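Local coordinates for protein acetyl-CoA C-acetyltransferase (Syntrophomonas wolfei subsp. wolfei, PDB 7N7Z) that probably catalyses the reversible, thiolase-type condensation of two acetyl-CoA molecules to acetoacetyl-CoA and free CoA, at residues N31-I42 / P69-V77; D53-L61 / S94-N105. All coordinates share one frame; numbering follows the deposited sequence.

Contact 1 of 2, residues N31-I42 / P69-V77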
# COMPACT_ATOMS: atom_id res chain seq x y z
N ASN B 31 -21.23 1.06 8.87
CA ASN B 31 -22.16 0.09 9.45
C ASN B 31 -22.73 0.58 10.78
O ASN B 31 -23.89 0.30 11.09
CB ASN B 31 -21.46 -1.26 9.64
CG ASN B 31 -21.08 -1.90 8.32
OD1 ASN B 31 -21.48 -1.43 7.25
ND2 ASN B 31 -20.29 -2.97 8.39
N ASP B 32 -21.93 1.30 11.57
CA ASP B 32 -22.41 1.77 12.86
C ASP B 32 -23.34 2.98 12.72
O ASP B 32 -24.23 3.17 13.56
CB ASP B 32 -21.23 2.10 13.77
CG ASP B 32 -20.24 0.95 13.86
OD1 ASP B 32 -20.67 -0.18 14.15
OD2 ASP B 32 -19.03 1.18 13.63
N LEU B 33 -23.15 3.79 11.68
CA LEU B 33 -24.15 4.81 11.36
C LEU B 33 -25.45 4.16 10.88
O LEU B 33 -26.54 4.59 11.26
CB LEU B 33 -23.62 5.76 10.29
CG LEU B 33 -22.58 6.80 10.72
CD1 LEU B 33 -21.87 7.35 9.49
CD2 LEU B 33 -23.21 7.92 11.52
N ALA B 34 -25.34 3.13 10.05
CA ALA B 34 -26.52 2.42 9.57
C ALA B 34 -27.30 1.82 10.73
O ALA B 34 -28.54 1.85 10.73
CB ALA B 34 -26.12 1.34 8.57
N ILE B 35 -26.60 1.28 11.72
CA ILE B 35 -27.28 0.66 12.86
C ILE B 35 -28.06 1.71 13.64
O ILE B 35 -29.20 1.45 14.08
CB ILE B 35 -26.26 -0.07 13.76
CG1 ILE B 35 -25.89 -1.42 13.14
CG2 ILE B 35 -26.80 -0.25 15.17
CD1 ILE B 35 -24.57 -1.97 13.62
N ILE B 36 -27.48 2.89 13.83
CA ILE B 36 -28.17 3.94 14.58
C ILE B 36 -29.41 4.40 13.83
O ILE B 36 -30.50 4.53 14.41
CB ILE B 36 -27.21 5.11 14.86
CG1 ILE B 36 -26.13 4.68 15.85
CG2 ILE B 36 -27.98 6.32 15.39
CD1 ILE B 36 -24.96 5.64 15.94
N ALA B 37 -29.28 4.63 12.52
CA ALA B 37 -30.43 5.06 11.73
C ALA B 37 -31.48 3.96 11.65
O ALA B 37 -32.69 4.24 11.72
CB ALA B 37 -29.98 5.47 10.33
N ALA B 38 -31.05 2.71 11.50
CA ALA B 38 -32.00 1.61 11.40
C ALA B 38 -32.78 1.43 12.70
O ALA B 38 -34.00 1.25 12.68
CB ALA B 38 -31.28 0.32 11.03
N ASN B 39 -32.08 1.46 13.84
CA ASN B 39 -32.76 1.33 15.12
C ASN B 39 -33.77 2.45 15.33
O ASN B 39 -34.87 2.22 15.83
CB ASN B 39 -31.74 1.32 16.26
CG ASN B 39 -31.11 -0.05 16.46
OD1 ASN B 39 -31.77 -1.08 16.30
ND2 ASN B 39 -29.83 -0.06 16.82
N ALA B 40 -33.41 3.67 14.93
CA ALA B 40 -34.33 4.79 15.06
C ALA B 40 -35.60 4.55 14.25
O ALA B 40 -36.71 4.71 14.76
CB ALA B 40 -33.65 6.09 14.61
N ALA B 41 -35.44 4.16 12.98
CA ALA B 41 -36.61 3.91 12.15
C ALA B 41 -37.46 2.78 12.72
O ALA B 41 -38.70 2.86 12.72
CB ALA B 41 -36.18 3.59 10.72
N ILE B 42 -36.82 1.72 13.21
CA ILE B 42 -37.56 0.58 13.73
C ILE B 42 -38.34 0.97 14.98
O ILE B 42 -39.53 0.64 15.12
CB ILE B 42 -36.61 -0.60 14.01
CG1 ILE B 42 -36.09 -1.19 12.69
CG2 ILE B 42 -37.32 -1.67 14.84
CD1 ILE B 42 -34.99 -2.21 12.86
N PRO B 69 -22.48 -6.03 4.49
CA PRO B 69 -22.74 -5.20 5.67
C PRO B 69 -24.22 -5.18 6.04
O PRO B 69 -24.55 -5.21 7.24
CB PRO B 69 -22.25 -3.81 5.24
CG PRO B 69 -21.19 -4.10 4.23
CD PRO B 69 -21.63 -5.34 3.50
N PRO B 70 -25.13 -5.10 5.07
CA PRO B 70 -26.56 -5.07 5.43
C PRO B 70 -26.99 -6.26 6.27
O PRO B 70 -27.87 -6.12 7.13
CB PRO B 70 -27.27 -5.04 4.07
CG PRO B 70 -26.28 -4.43 3.15
CD PRO B 70 -24.94 -4.94 3.61
N ARG B 71 -26.40 -7.44 6.05
CA ARG B 71 -26.69 -8.58 6.92
C ARG B 71 -26.12 -8.34 8.32
O ARG B 71 -26.75 -8.72 9.32
CB ARG B 71 -26.13 -9.86 6.31
CG ARG B 71 -26.27 -11.10 7.20
CD ARG B 71 -27.73 -11.48 7.45
NE ARG B 71 -27.85 -12.84 7.95
CZ ARG B 71 -28.99 -13.50 8.07
NH1 ARG B 71 -30.15 -12.96 7.73
NH2 ARG B 71 -28.97 -14.75 8.52
N ILE B 72 -24.94 -7.73 8.41
CA ILE B 72 -24.40 -7.36 9.71
C ILE B 72 -25.31 -6.34 10.39
O ILE B 72 -25.62 -6.45 11.58
CB ILE B 72 -22.97 -6.81 9.57
CG1 ILE B 72 -22.02 -7.92 9.10
CG2 ILE B 72 -22.49 -6.22 10.89
CD1 ILE B 72 -20.69 -7.40 8.57
N ILE B 73 -25.76 -5.34 9.63
CA ILE B 73 -26.60 -4.29 10.20
C ILE B 73 -27.95 -4.86 10.63
O ILE B 73 -28.48 -4.48 11.68
CB ILE B 73 -26.77 -3.14 9.18
CG1 ILE B 73 -25.43 -2.44 8.93
CG2 ILE B 73 -27.80 -2.13 9.68
CD1 ILE B 73 -25.36 -1.71 7.61
N GLY B 74 -28.51 -5.77 9.84
CA GLY B 74 -29.81 -6.33 10.19
C GLY B 74 -29.77 -7.18 11.44
O GLY B 74 -30.63 -7.06 12.31
N MET B 75 -28.76 -8.05 11.54
CA MET B 75 -28.65 -8.90 12.72
C MET B 75 -28.42 -8.09 13.98
O MET B 75 -28.91 -8.45 15.06
CB MET B 75 -27.52 -9.91 12.53
CG MET B 75 -27.76 -10.93 11.42
SD MET B 75 -29.25 -11.92 11.67
CE MET B 75 -30.42 -11.02 10.66
N LYS B 76 -27.68 -6.98 13.88
CA LYS B 76 -27.36 -6.19 15.06
C LYS B 76 -28.54 -5.36 15.54
O LYS B 76 -28.63 -5.05 16.73
CB LYS B 76 -26.16 -5.29 14.78
CG LYS B 76 -24.83 -5.98 15.01
CD LYS B 76 -23.70 -5.30 14.25
CE LYS B 76 -22.35 -5.90 14.61
NZ LYS B 76 -21.38 -4.86 15.03
N VAL B 77 -29.45 -4.99 14.63
CA VAL B 77 -30.69 -4.34 15.04
C VAL B 77 -31.80 -5.34 15.32
O VAL B 77 -32.94 -4.93 15.58
CB VAL B 77 -31.14 -3.31 13.98
CG1 VAL B 77 -30.01 -2.33 13.69
CG2 VAL B 77 -31.62 -3.99 12.72
O HOH W 1 -33.96 -2.65 16.50
O HOH W 2 -28.06 -2.51 17.98
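Ile-73 lays its CG1 branch against Ala-34, its terminal CD1 pressed to within 3.3 Å of Ala-34 CB, tighter than a usual carbon contact. The CG2 branch of the same isoleucine meets CG1 of Ile-35 at 4.0 Å, so that Ile-73 is set among Asn-31, Ala-34, Ile-35 and, more loosely, Ala-38, as a knob in a hole of helix 30-45. Ile-35 then runs on past it: CD1 comes down on the aliphatic part of Lys-76, 3.5 Å from its CD, while CG2 faces Val-77. One turn further along, Val-77 packs against Ala-38, Asn-39 and Ile-42. Its chi1 of -54° sets CG1 anti to the carbonyl carbon, against Ala-38 CB and the amide of Asn-39, and leaves CG2 facing CD1 of Ile-42 at 3.8 Å.

The direct contacts are van der Waals ones, and water makes the polar link. One water donates to both Asn-39 OD1 and Val-77 O, at 2.7 Å each; a second accepts from Asn-39 ND2 and donates to Lys-76 O. At the other end Asn-31 puts OD1 against Pro-69 CB, 3.2 Å away, while its ND2 is tied to Asn-65 O.

The two helices cross at -45° with 9.4 Å between their axes. Behind helix 30-45, Leu-33 and Ala-37 rest on strand 254-264; Ala-38 and Ile-42 reach strand 113-121, and Pro-69 and Pro-70 touch Met-87 of strand 84-89.

Contact 2 of 2, residues D53-L61 / S94-N105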
# COMPACT_ATOMS: atom_id res chain seq x y z
N ASP B 53 -38.92 -8.88 7.55
CA ASP B 53 -38.68 -9.98 6.62
C ASP B 53 -37.33 -9.89 5.93
O ASP B 53 -36.77 -10.92 5.52
CB ASP B 53 -39.79 -10.02 5.56
CG ASP B 53 -41.12 -10.45 6.14
OD1 ASP B 53 -41.15 -11.44 6.89
OD2 ASP B 53 -42.14 -9.78 5.84
N GLU B 54 -36.78 -8.69 5.78
CA GLU B 54 -35.53 -8.52 5.05
C GLU B 54 -34.93 -7.16 5.38
O GLU B 54 -35.57 -6.32 6.01
CB GLU B 54 -35.75 -8.65 3.54
CG GLU B 54 -36.51 -7.47 2.92
CD GLU B 54 -36.59 -7.55 1.41
OE1 GLU B 54 -35.77 -8.26 0.80
OE2 GLU B 54 -37.48 -6.89 0.83
N ILE B 55 -33.69 -6.97 4.94
CA ILE B 55 -33.06 -5.66 4.88
C ILE B 55 -32.51 -5.48 3.48
O ILE B 55 -31.82 -6.37 2.96
CB ILE B 55 -31.95 -5.50 5.93
CG1 ILE B 55 -31.35 -4.09 5.84
CG2 ILE B 55 -30.87 -6.55 5.74
CD1 ILE B 55 -30.29 -3.80 6.88
N VAL B 56 -32.83 -4.35 2.85
CA VAL B 56 -32.24 -3.95 1.59
C VAL B 56 -31.32 -2.77 1.89
O VAL B 56 -31.80 -1.66 2.17
CB VAL B 56 -33.30 -3.58 0.54
CG1 VAL B 56 -32.65 -3.34 -0.81
CG2 VAL B 56 -34.34 -4.69 0.44
N GLY B 57 -30.02 -3.01 1.85
CA GLY B 57 -29.03 -2.01 2.24
C GLY B 57 -28.48 -1.29 1.03
O GLY B 57 -28.07 -1.92 0.05
N ALA B 58 -28.46 0.03 1.11
CA ALA B 58 -27.93 0.88 0.06
C ALA B 58 -26.61 1.49 0.49
O ALA B 58 -26.46 1.93 1.64
CB ALA B 58 -28.92 1.99 -0.30
N THR B 59 -25.65 1.51 -0.42
CA THR B 59 -24.36 2.15 -0.21
C THR B 59 -23.62 2.16 -1.54
O THR B 59 -23.80 1.27 -2.37
CB THR B 59 -23.52 1.44 0.86
OG1 THR B 59 -22.48 2.31 1.32
CG2 THR B 59 -22.89 0.17 0.29
N CYS B 60 -22.78 3.18 -1.73
CA CYS B 60 -22.04 3.30 -2.98
C CYS B 60 -20.66 2.64 -2.89
O CYS B 60 -20.21 2.02 -3.85
CB CYS B 60 -21.90 4.77 -3.38
SG CYS B 60 -20.85 5.08 -4.83
N LEU B 61 -19.98 2.76 -1.74
CA LEU B 61 -18.63 2.21 -1.56
C LEU B 61 -18.65 1.14 -0.48
O LEU B 61 -18.53 1.43 0.72
CB LEU B 61 -17.62 3.33 -1.24
CG LEU B 61 -17.00 4.06 -2.43
CD1 LEU B 61 -16.04 3.17 -3.21
CD2 LEU B 61 -18.06 4.60 -3.37
N SER B 94 -28.75 5.22 -4.79
CA SER B 94 -28.68 3.92 -4.13
C SER B 94 -29.83 3.74 -3.14
O SER B 94 -30.53 2.73 -3.17
CB SER B 94 -27.33 3.78 -3.43
OG SER B 94 -26.34 3.31 -4.32
N GLY B 95 -30.03 4.73 -2.27
CA GLY B 95 -31.08 4.62 -1.28
C GLY B 95 -32.47 4.58 -1.88
O GLY B 95 -33.37 3.96 -1.32
N MET B 96 -32.66 5.23 -3.03
CA MET B 96 -33.96 5.23 -3.69
C MET B 96 -34.20 3.93 -4.45
O MET B 96 -35.36 3.52 -4.61
CB MET B 96 -34.06 6.44 -4.62
CG MET B 96 -35.36 6.52 -5.42
SD MET B 96 -35.97 8.17 -5.87
CE MET B 96 -35.76 9.10 -4.35
N ARG B 97 -33.14 3.26 -4.91
CA ARG B 97 -33.30 1.95 -5.55
C ARG B 97 -33.50 0.85 -4.51
O ARG B 97 -34.28 -0.08 -4.74
CB ARG B 97 -32.08 1.64 -6.43
CG ARG B 97 -32.27 0.42 -7.34
CD ARG B 97 -33.38 0.63 -8.36
NE ARG B 97 -33.66 -0.57 -9.14
CZ ARG B 97 -33.13 -0.84 -10.33
NH1 ARG B 97 -32.25 -0.03 -10.89
NH2 ARG B 97 -33.49 -1.96 -10.96
N ALA B 98 -32.80 0.93 -3.38
CA ALA B 98 -33.10 0.03 -2.27
C ALA B 98 -34.56 0.14 -1.87
O ALA B 98 -35.21 -0.87 -1.57
CB ALA B 98 -32.19 0.34 -1.08
N THR B 99 -35.10 1.37 -1.85
CA THR B 99 -36.51 1.56 -1.54
C THR B 99 -37.40 0.84 -2.55
O THR B 99 -38.37 0.18 -2.16
CB THR B 99 -36.83 3.05 -1.50
OG1 THR B 99 -36.09 3.67 -0.44
CG2 THR B 99 -38.32 3.28 -1.29
N GLU B 100 -37.08 0.96 -3.84
CA GLU B 100 -37.88 0.30 -4.86
C GLU B 100 -37.82 -1.22 -4.71
O GLU B 100 -38.86 -1.89 -4.69
CB GLU B 100 -37.41 0.71 -6.25
CG GLU B 100 -38.40 0.39 -7.35
CD GLU B 100 -37.88 0.71 -8.74
OE1 GLU B 100 -38.66 1.24 -9.56
OE2 GLU B 100 -36.70 0.43 -9.02
N ILE B 101 -36.61 -1.77 -4.59
CA ILE B 101 -36.46 -3.22 -4.49
C ILE B 101 -37.30 -3.76 -3.33
O ILE B 101 -38.02 -4.76 -3.46
CB ILE B 101 -34.98 -3.60 -4.32
CG1 ILE B 101 -34.21 -3.31 -5.62
CG2 ILE B 101 -34.84 -5.07 -3.94
CD1 ILE B 101 -32.71 -3.22 -5.43
N ALA B 102 -37.22 -3.09 -2.18
CA ALA B 102 -38.00 -3.53 -1.02
C ALA B 102 -39.49 -3.37 -1.27
O ALA B 102 -40.28 -4.28 -0.96
CB ALA B 102 -37.58 -2.74 0.22
N CYS B 103 -39.91 -2.23 -1.82
CA CYS B 103 -41.33 -1.99 -2.02
C CYS B 103 -41.92 -2.97 -3.03
O CYS B 103 -43.03 -3.48 -2.82
CB CYS B 103 -41.55 -0.55 -2.48
SG CYS B 103 -41.30 0.68 -1.16
N GLN B 104 -41.20 -3.24 -4.12
CA GLN B 104 -41.71 -4.19 -5.11
C GLN B 104 -41.77 -5.60 -4.54
O GLN B 104 -42.65 -6.38 -4.93
CB GLN B 104 -40.85 -4.14 -6.37
CG GLN B 104 -41.00 -2.84 -7.15
CD GLN B 104 -40.22 -2.80 -8.45
OE1 GLN B 104 -40.49 -1.98 -9.32
NE2 GLN B 104 -39.23 -3.69 -8.58
N ASN B 105 -40.86 -5.94 -3.63
CA ASN B 105 -40.99 -7.21 -2.91
C ASN B 105 -42.27 -7.24 -2.10
O ASN B 105 -42.95 -8.27 -2.01
CB ASN B 105 -39.77 -7.43 -2.01
CG ASN B 105 -38.76 -8.38 -2.62
OD1 ASN B 105 -39.06 -9.54 -2.88
ND2 ASN B 105 -37.55 -7.88 -2.85
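Val-56 splits its two methyls between Ala-98 and Ala-102, one turn apart. CG1, anti to the backbone N (chi1 -173°), rests on Ala-98, 3.7 Å from its CB and close to its carbonyl oxygen, and also brushes Ile-101 CG2; CG2 turns the other way and meets Ala-102 CB at 3.8 Å. Two residues on, Ala-58 drops its methyl onto the first turn of the helix, 3.5 Å from Gly-95 CA and against Ala-98 CB. Small residues at 95, 98 and 102 let the backbones come close, with the axes of strand 54-58 and helix 94-105 only 7.3 Å apart.

Strand and helix run nearly antiparallel, at 163°. This belongs to the layered alpha-beta-alpha-beta-alpha thiolase fold, with helix 94-107 in the buried middle layer: strands 54-58 and 113-121 lie on one side, the latter touched by Ala-98 and Ala-102, and strand 394-400 on the other, faced by Met-96 and Thr-99.

At the far end of the strand Glu-54 extends its carboxylate toward Ala-102 and Asn-105, OE2 lying 3.7 Å from Asn-105 CB, with the carboxylate and amide planes 84° apart. That buried carboxylate is held from outside the pair: OE2 bonds Ser-114 OG, and OE1 makes a salt bridge to Arg-97 of the second subunit. Asn-105 turns its ND2 back to Ile-101 O (3.2 Å), approaching from above the carbonyl plane, on the face opposite the backbone N-H of Asn-105.

Thr-99 OG1 comes in near the carbonyl plane of Gly-95 O, 2.9 Å away, sharing that oxygen with Thr-99 N. Ser-94 OG is held by Gln-90 N and Asn-91 O, in the turn that carries Cys-92, the predicted acyl-carrying cysteine; the side chains of Ser-94 and Cys-92 are about 7 Å apart.

In the fold
Strand 54-58, part of contact 2, also packs against helix 69-76 of contact 1. It lies between helices 30-45 and 69-76 in the chain, and the segments of contacts 1 and 2 alternate along the sequence. Their centres are 13 Å apart. While Val-56 and Ala-58 face helix 94-105, Ile-55 points to the other side of the sheet and meets contact 1, with CG2 3.3 Å from Pro-70 O and CD1 4.1 Å from Ile-73 CG2. Contact 1 lies away from the predicted catalytic residues. Contact 2 reaches towards them at one end, where the side chain of Cys-60 is about 8 Å from that of His-358. Both touch the second subunit.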